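Local coordinates for UPF0342 protein YheA (Bacillus subtilis, PDB 2OEE) that is of unknown function but belongs to the all-helical YlbF/YmcA family, and may therefore share the regulatory role of its relatives, at residues Y29-A34 against H80-Q85; R40-F45 against S84-A89. One frame throughout, in Å; residues are numbered along the deposited sequence.

Contact 1: residues Y29-A34 against H80-Q85; sequences YDEVNA and HEKISQ. With CA (calcium ion), chain C.
Near-antiparallel packing of two helices, the end of helix 20-34 beside the N-terminal turn of helix 81-104, brings E31 and V32 against K82 and I83. The axes of the two short segments approach to 9.7 Å at 147°, and V32 stands opposite I83 in the register. With V32 CG1 anti to the backbone N (chi1 165°), CG2 is the branch turned to helix 81-104: it lies 4.2 Å from I83 CG1 and 4.1 Å from K82 O. On the outer side E31 and K82 cross at about a right angle, the carboxylate lying against the aliphatic part of the lysine, with E31 OE2 3.5 Å from K82 CD. The charged ends stop short of a salt bridge and are joined by a water that donates to E31 OE1 and accepts from K82 NZ. From the lysine, bent at chi2 and chi3, K82 NZ also donates to Q85 OE1 at 2.7 Å, 34° off the carbonyl plane, and Q85 NE2 passes the chain on to E81 OE2. That bond uses the anti lone pair of E81 OE2, while both E81 oxygens chelate the calcium ion (OE1 2.4 Å), with three waters beside them. The helix start is N-capped by H80, whose ND1 takes I83 N in the ring plane at 3.1 Å. With an alanine at K82 the E31 carboxylate is likely to lose the chain it lies against and its water-bridged charge, and Q85 OE1 its lysine donor. The apolar V32-I83 touch is thus edged by a solvent-mediated attraction of opposite charges, likely weaker than a direct salt bridge.

Contact 2: residues R40-F45 against S84-A89; sequences RMFENF and SQLMEA
F42 and L86 meet in a CH-pi contact: the methyl L86 CD2 sits over one face of the F42 ring, 3.7 Å from its centroid and 16° off the ring normal. Of the ring atoms CZ is nearest, at 3.6 Å from L86 CD2, and the two side chains cross at about a right angle. With chi1 at -177° the F42 ring reaches out from helix 36-48 toward helix 81-104. A looser apolar touch comes at the ring edge, where M87 CG lies 4.2 Å from F42 CE1, the two side chains sliding past each other in opposite directions. These pairs, and that of F45 with M87, belong to the buried packing of the all-helical fold, across segment axes 12.0 Å apart with 44° between their N-to-C directions; V32 of helix 20-34 also touches F42 and L86, and V77 of helix 70-78 touches F45 and M87. The third kind is Met-aromatic: in M87, a selenomethionine, chi1 and chi2 carry the selenium to 4.4 Å from the centroid of the F45 ring, obliquely, and the bend at chi3 sets the methyl. M87 CE makes the nearest atom contact, 3.3 Å from F45 CZ.

Contacts 1 and 2 lie about 6 Å apart, centre to centre, on the same side of the chain's centre. Helices 20-34 and 36-48 follow each other in the chain, and each supplies one partner; helix 81-104, coming later, serves both with its opening turns, S84 and Q85 being common to the two contacts. The contacts also touch directly: V32 CG2 packs on L86 CD2 at 3.8 Å, V32 CG1 on F42 CB, and I83 CD1 on M41 CB. One apolar region therefore runs through both, joining three helices of the chain, while the calcium ion is held by E81 near the start of the shared helix. L86 and Y29 also reach Y112 of the second subunit, so this packing borders the dimer contact.

Contact 1: residues Y29-A34 against H80-Q85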
loop_
_atom_site.group_PDB
_atom_site.type_symbol
_atom_site.label_atom_id
_atom_site.label_comp_id
_atom_site.label_asym_id
_atom_site.label_seq_id
_atom_site.Cartn_x
_atom_site.Cartn_y
_atom_site.Cartn_z
ATOM N N TYR A 29 -19.820 -3.824 9.870
ATOM C CA TYR A 29 -20.169 -4.365 8.584
ATOM C C TYR A 29 -21.368 -5.319 8.708
ATOM O O TYR A 29 -22.298 -5.248 7.913
ATOM C CB TYR A 29 -18.951 -5.070 7.966
ATOM C CG TYR A 29 -19.193 -5.589 6.588
ATOM C CD1 TYR A 29 -19.029 -4.771 5.482
ATOM C CD2 TYR A 29 -19.603 -6.911 6.381
ATOM C CE1 TYR A 29 -19.250 -5.252 4.199
ATOM C CE2 TYR A 29 -19.835 -7.401 5.094
ATOM C CZ TYR A 29 -19.656 -6.555 4.019
ATOM O OH TYR A 29 -19.876 -6.999 2.742
ATOM N N ASP A 30 -21.327 -6.199 9.705
ATOM C CA ASP A 30 -22.396 -7.176 9.937
ATOM C C ASP A 30 -23.689 -6.490 10.399
ATOM O O ASP A 30 -24.771 -6.876 9.990
ATOM C CB ASP A 30 -21.963 -8.177 11.001
ATOM C CG ASP A 30 -20.891 -9.143 10.494
ATOM O OD1 ASP A 30 -20.652 -9.195 9.278
ATOM O OD2 ASP A 30 -20.287 -9.826 11.335
ATOM N N GLU A 31 -23.539 -5.469 11.242
ATOM C CA GLU A 31 -24.651 -4.665 11.733
ATOM C C GLU A 31 -25.383 -3.962 10.597
ATOM O O GLU A 31 -26.629 -4.014 10.514
ATOM C CB GLU A 31 -24.153 -3.666 12.772
ATOM C CG GLU A 31 -25.253 -3.013 13.525
ATOM C CD GLU A 31 -24.776 -1.982 14.506
ATOM O OE1 GLU A 31 -23.568 -1.976 14.871
ATOM O OE2 GLU A 31 -25.641 -1.175 14.907
ATOM N N VAL A 32 -24.617 -3.343 9.695
ATOM C CA VAL A 32 -25.186 -2.728 8.506
ATOM C C VAL A 32 -25.878 -3.768 7.617
ATOM O O VAL A 32 -26.989 -3.525 7.106
ATOM C CB VAL A 32 -24.129 -1.863 7.733
ATOM C CG1 VAL A 32 -24.589 -1.519 6.333
ATOM C CG2 VAL A 32 -23.840 -0.553 8.513
ATOM N N ASN A 33 -25.239 -4.923 7.433
ATOM C CA ASN A 33 -25.854 -5.956 6.597
ATOM C C ASN A 33 -27.103 -6.609 7.207
ATOM O O ASN A 33 -27.958 -7.081 6.464
ATOM C CB ASN A 33 -24.850 -7.013 6.124
ATOM C CG ASN A 33 -23.809 -6.439 5.151
ATOM O OD1 ASN A 33 -22.617 -6.673 5.325
ATOM N ND2 ASN A 33 -24.247 -5.660 4.159
ATOM N N ALA A 34 -27.206 -6.603 8.526
ATOM C CA ALA A 34 -28.388 -7.125 9.224
ATOM C C ALA A 34 -29.581 -6.168 9.175
ATOM O O ALA A 34 -30.715 -6.568 9.505
ATOM C CB ALA A 34 -28.066 -7.453 10.662
ATOM N N HIS A 80 -26.911 8.689 7.111
ATOM C CA HIS A 80 -27.300 7.573 7.952
ATOM C C HIS A 80 -26.198 7.337 8.985
ATOM O O HIS A 80 -25.070 7.026 8.600
ATOM C CB HIS A 80 -27.470 6.312 7.097
ATOM C CG HIS A 80 -28.070 5.157 7.835
ATOM N ND1 HIS A 80 -27.317 4.292 8.596
ATOM C CD2 HIS A 80 -29.349 4.698 7.897
ATOM C CE1 HIS A 80 -28.098 3.362 9.113
ATOM N NE2 HIS A 80 -29.339 3.596 8.722
ATOM N N GLU A 81 -26.516 7.494 10.263
ATOM C CA GLU A 81 -25.472 7.459 11.303
ATOM C C GLU A 81 -24.653 6.153 11.303
ATOM O O GLU A 81 -23.422 6.201 11.273
ATOM C CB GLU A 81 -26.065 7.767 12.688
ATOM C CG GLU A 81 -25.030 7.742 13.854
ATOM C CD GLU A 81 -23.873 8.731 13.683
ATOM O OE1 GLU A 81 -24.060 9.870 13.171
ATOM O OE2 GLU A 81 -22.736 8.375 14.061
ATOM N N LYS A 82 -25.328 5.004 11.317
ATOM C CA LYS A 82 -24.640 3.719 11.430
ATOM C C LYS A 82 -23.775 3.447 10.197
ATOM O O LYS A 82 -22.640 2.974 10.321
ATOM C CB LYS A 82 -25.642 2.583 11.575
ATOM C CG LYS A 82 -25.403 1.518 12.652
ATOM C CD LYS A 82 -24.111 1.633 13.503
ATOM C CE LYS A 82 -24.554 2.236 14.849
ATOM N NZ LYS A 82 -23.627 2.134 16.024
ATOM N N ILE A 83 -24.309 3.687 9.005
ATOM C CA ILE A 83 -23.498 3.521 7.787
ATOM C C ILE A 83 -22.277 4.452 7.812
ATOM O O ILE A 83 -21.188 4.073 7.359
ATOM C CB ILE A 83 -24.315 3.765 6.503
ATOM C CG1 ILE A 83 -25.391 2.673 6.341
ATOM C CG2 ILE A 83 -23.401 3.820 5.253
ATOM C CD1 ILE A 83 -26.413 3.001 5.235
ATOM N N SER A 84 -22.460 5.660 8.341
ATOM C CA SER A 84 -21.355 6.626 8.416
ATOM C C SER A 84 -20.259 6.104 9.324
ATOM O O SER A 84 -19.092 6.317 9.033
ATOM C CB SER A 84 -21.820 7.986 8.957
ATOM O OG SER A 84 -22.659 8.608 8.001
ATOM N N GLN A 85 -20.662 5.448 10.412
ATOM C CA GLN A 85 -19.726 4.802 11.365
ATOM C C GLN A 85 -18.915 3.687 10.707
ATOM O O GLN A 85 -17.708 3.575 10.928
ATOM C CB GLN A 85 -20.470 4.270 12.593
ATOM C CG GLN A 85 -21.003 5.386 13.521
ATOM C CD GLN A 85 -21.697 4.882 14.768
ATOM O OE1 GLN A 85 -21.607 3.703 15.136
ATOM N NE2 GLN A 85 -22.431 5.775 15.423
HETATM CA CA CA C . -21.724 10.456 13.057
HETATM O O HOH W 1 -22.576 -0.397 16.741
HETATM O O HOH W 2 -20.560 8.609 11.841
HETATM O O HOH W 3 -22.542 11.213 10.987
HETATM O O HOH W 4 -19.581 11.342 12.838
#

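Contact 2: residues R40-F45 against S84-A89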
loop_
_atom_site.group_PDB
_atom_site.type_symbol
_atom_site.label_atom_id
_atom_site.label_comp_id
_atom_site.label_asym_id
_atom_site.label_seq_id
_atom_site.Cartn_x
_atom_site.Cartn_y
_atom_site.Cartn_z
ATOM N N ARG A 40 -29.178 -2.086 1.842
ATOM C CA ARG A 40 -29.512 -1.591 0.495
ATOM C C ARG A 40 -28.836 -0.268 0.123
ATOM O O ARG A 40 -28.327 -0.117 -0.987
ATOM C CB ARG A 40 -31.036 -1.487 0.277
ATOM C CG ARG A 40 -31.412 -0.996 -1.122
ATOM C CD ARG A 40 -32.929 -0.779 -1.313
ATOM N NE ARG A 40 -33.711 -1.884 -0.773
ATOM C CZ ARG A 40 -34.980 -1.771 -0.386
ATOM N NH1 ARG A 40 -35.578 -0.605 -0.469
ATOM N NH2 ARG A 40 -35.616 -2.819 0.113
HETATM N N MSE A 41 -28.826 0.686 1.047
HETATM C CA MSE A 41 -28.181 1.968 0.810
HETATM C C MSE A 41 -26.655 1.808 0.650
HETATM O O MSE A 41 -26.059 2.405 -0.245
HETATM C CB MSE A 41 -28.489 2.931 1.969
HETATM C CG MSE A 41 -29.968 3.302 2.072
HETATM SE SE MSE A 41 -30.371 4.168 3.798
HETATM C CE MSE A 41 -29.303 5.751 3.585
ATOM N N PHE A 42 -26.048 1.027 1.533
ATOM C CA PHE A 42 -24.589 0.819 1.514
ATOM C C PHE A 42 -24.183 0.074 0.226
ATOM O O PHE A 42 -23.196 0.430 -0.426
ATOM C CB PHE A 42 -24.143 0.052 2.758
ATOM C CG PHE A 42 -22.626 -0.143 2.865
ATOM C CD1 PHE A 42 -21.782 0.942 3.074
ATOM C CD2 PHE A 42 -22.076 -1.417 2.789
ATOM C CE1 PHE A 42 -20.380 0.765 3.189
ATOM C CE2 PHE A 42 -20.678 -1.614 2.912
ATOM C CZ PHE A 42 -19.837 -0.515 3.111
ATOM N N GLU A 43 -24.972 -0.926 -0.152
ATOM C CA GLU A 43 -24.721 -1.677 -1.391
ATOM C C GLU A 43 -24.850 -0.828 -2.656
ATOM O O GLU A 43 -24.008 -0.921 -3.542
ATOM C CB GLU A 43 -25.582 -2.937 -1.464
ATOM C CG GLU A 43 -25.068 -4.025 -0.540
ATOM C CD GLU A 43 -25.912 -5.283 -0.561
ATOM O OE1 GLU A 43 -27.003 -5.274 -1.167
ATOM O OE2 GLU A 43 -25.493 -6.275 0.064
ATOM N N ASN A 44 -25.884 0.009 -2.735
ATOM C CA ASN A 44 -26.061 0.892 -3.889
ATOM C C ASN A 44 -24.934 1.933 -3.993
ATOM O O ASN A 44 -24.515 2.313 -5.094
ATOM C CB ASN A 44 -27.445 1.563 -3.850
ATOM C CG ASN A 44 -27.600 2.663 -4.895
ATOM O OD1 ASN A 44 -27.719 3.841 -4.552
ATOM N ND2 ASN A 44 -27.606 2.283 -6.173
ATOM N N PHE A 45 -24.443 2.369 -2.848
ATOM C CA PHE A 45 -23.258 3.191 -2.727
ATOM C C PHE A 45 -21.984 2.495 -3.239
ATOM O O PHE A 45 -21.264 3.040 -3.994
ATOM C CB PHE A 45 -23.044 3.567 -1.265
ATOM C CG PHE A 45 -21.753 4.239 -0.988
ATOM C CD1 PHE A 45 -21.518 5.518 -1.426
ATOM C CD2 PHE A 45 -20.792 3.626 -0.271
ATOM C CE1 PHE A 45 -20.363 6.121 -1.172
ATOM C CE2 PHE A 45 -19.609 4.260 -0.008
ATOM C CZ PHE A 45 -19.401 5.487 -0.452
ATOM N N SER A 84 -22.460 5.660 8.341
ATOM C CA SER A 84 -21.355 6.626 8.416
ATOM C C SER A 84 -20.259 6.104 9.324
ATOM O O SER A 84 -19.092 6.317 9.033
ATOM C CB SER A 84 -21.820 7.986 8.957
ATOM O OG SER A 84 -22.659 8.608 8.001
ATOM N N GLN A 85 -20.662 5.448 10.412
ATOM C CA GLN A 85 -19.726 4.802 11.365
ATOM C C GLN A 85 -18.915 3.687 10.707
ATOM O O GLN A 85 -17.708 3.575 10.928
ATOM C CB GLN A 85 -20.470 4.270 12.593
ATOM C CG GLN A 85 -21.003 5.386 13.521
ATOM C CD GLN A 85 -21.697 4.882 14.768
ATOM O OE1 GLN A 85 -21.607 3.703 15.136
ATOM N NE2 GLN A 85 -22.431 5.775 15.423
ATOM N N LEU A 86 -19.592 2.858 9.909
ATOM C CA LEU A 86 -18.912 1.854 9.089
ATOM C C LEU A 86 -17.915 2.493 8.094
ATOM O O LEU A 86 -16.765 2.042 7.993
ATOM C CB LEU A 86 -19.943 0.953 8.363
ATOM C CG LEU A 86 -19.403 0.006 7.275
ATOM C CD1 LEU A 86 -18.342 -0.979 7.859
ATOM C CD2 LEU A 86 -20.557 -0.738 6.599
HETATM N N MSE A 87 -18.345 3.530 7.382
HETATM C CA MSE A 87 -17.498 4.234 6.423
HETATM C C MSE A 87 -16.309 4.896 7.113
HETATM O O MSE A 87 -15.189 4.870 6.588
HETATM C CB MSE A 87 -18.301 5.248 5.588
HETATM C CG MSE A 87 -19.280 4.557 4.585
HETATM SE SE MSE A 87 -20.280 5.733 3.620
HETATM C CE MSE A 87 -19.030 6.604 2.670
ATOM N N GLU A 88 -16.550 5.450 8.301
ATOM C CA GLU A 88 -15.457 5.995 9.110
ATOM C C GLU A 88 -14.471 4.898 9.531
ATOM O O GLU A 88 -13.249 5.099 9.432
ATOM C CB GLU A 88 -16.012 6.754 10.315
ATOM C CG GLU A 88 -16.590 8.146 9.953
ATOM C CD GLU A 88 -17.472 8.776 11.051
ATOM O OE1 GLU A 88 -17.998 8.060 11.928
ATOM O OE2 GLU A 88 -17.670 10.007 11.019
ATOM N N ALA A 89 -14.986 3.759 10.011
ATOM C CA ALA A 89 -14.126 2.601 10.330
ATOM C C ALA A 89 -13.341 2.088 9.120
ATOM O O ALA A 89 -12.160 1.733 9.267
ATOM C CB ALA A 89 -14.915 1.470 10.991
#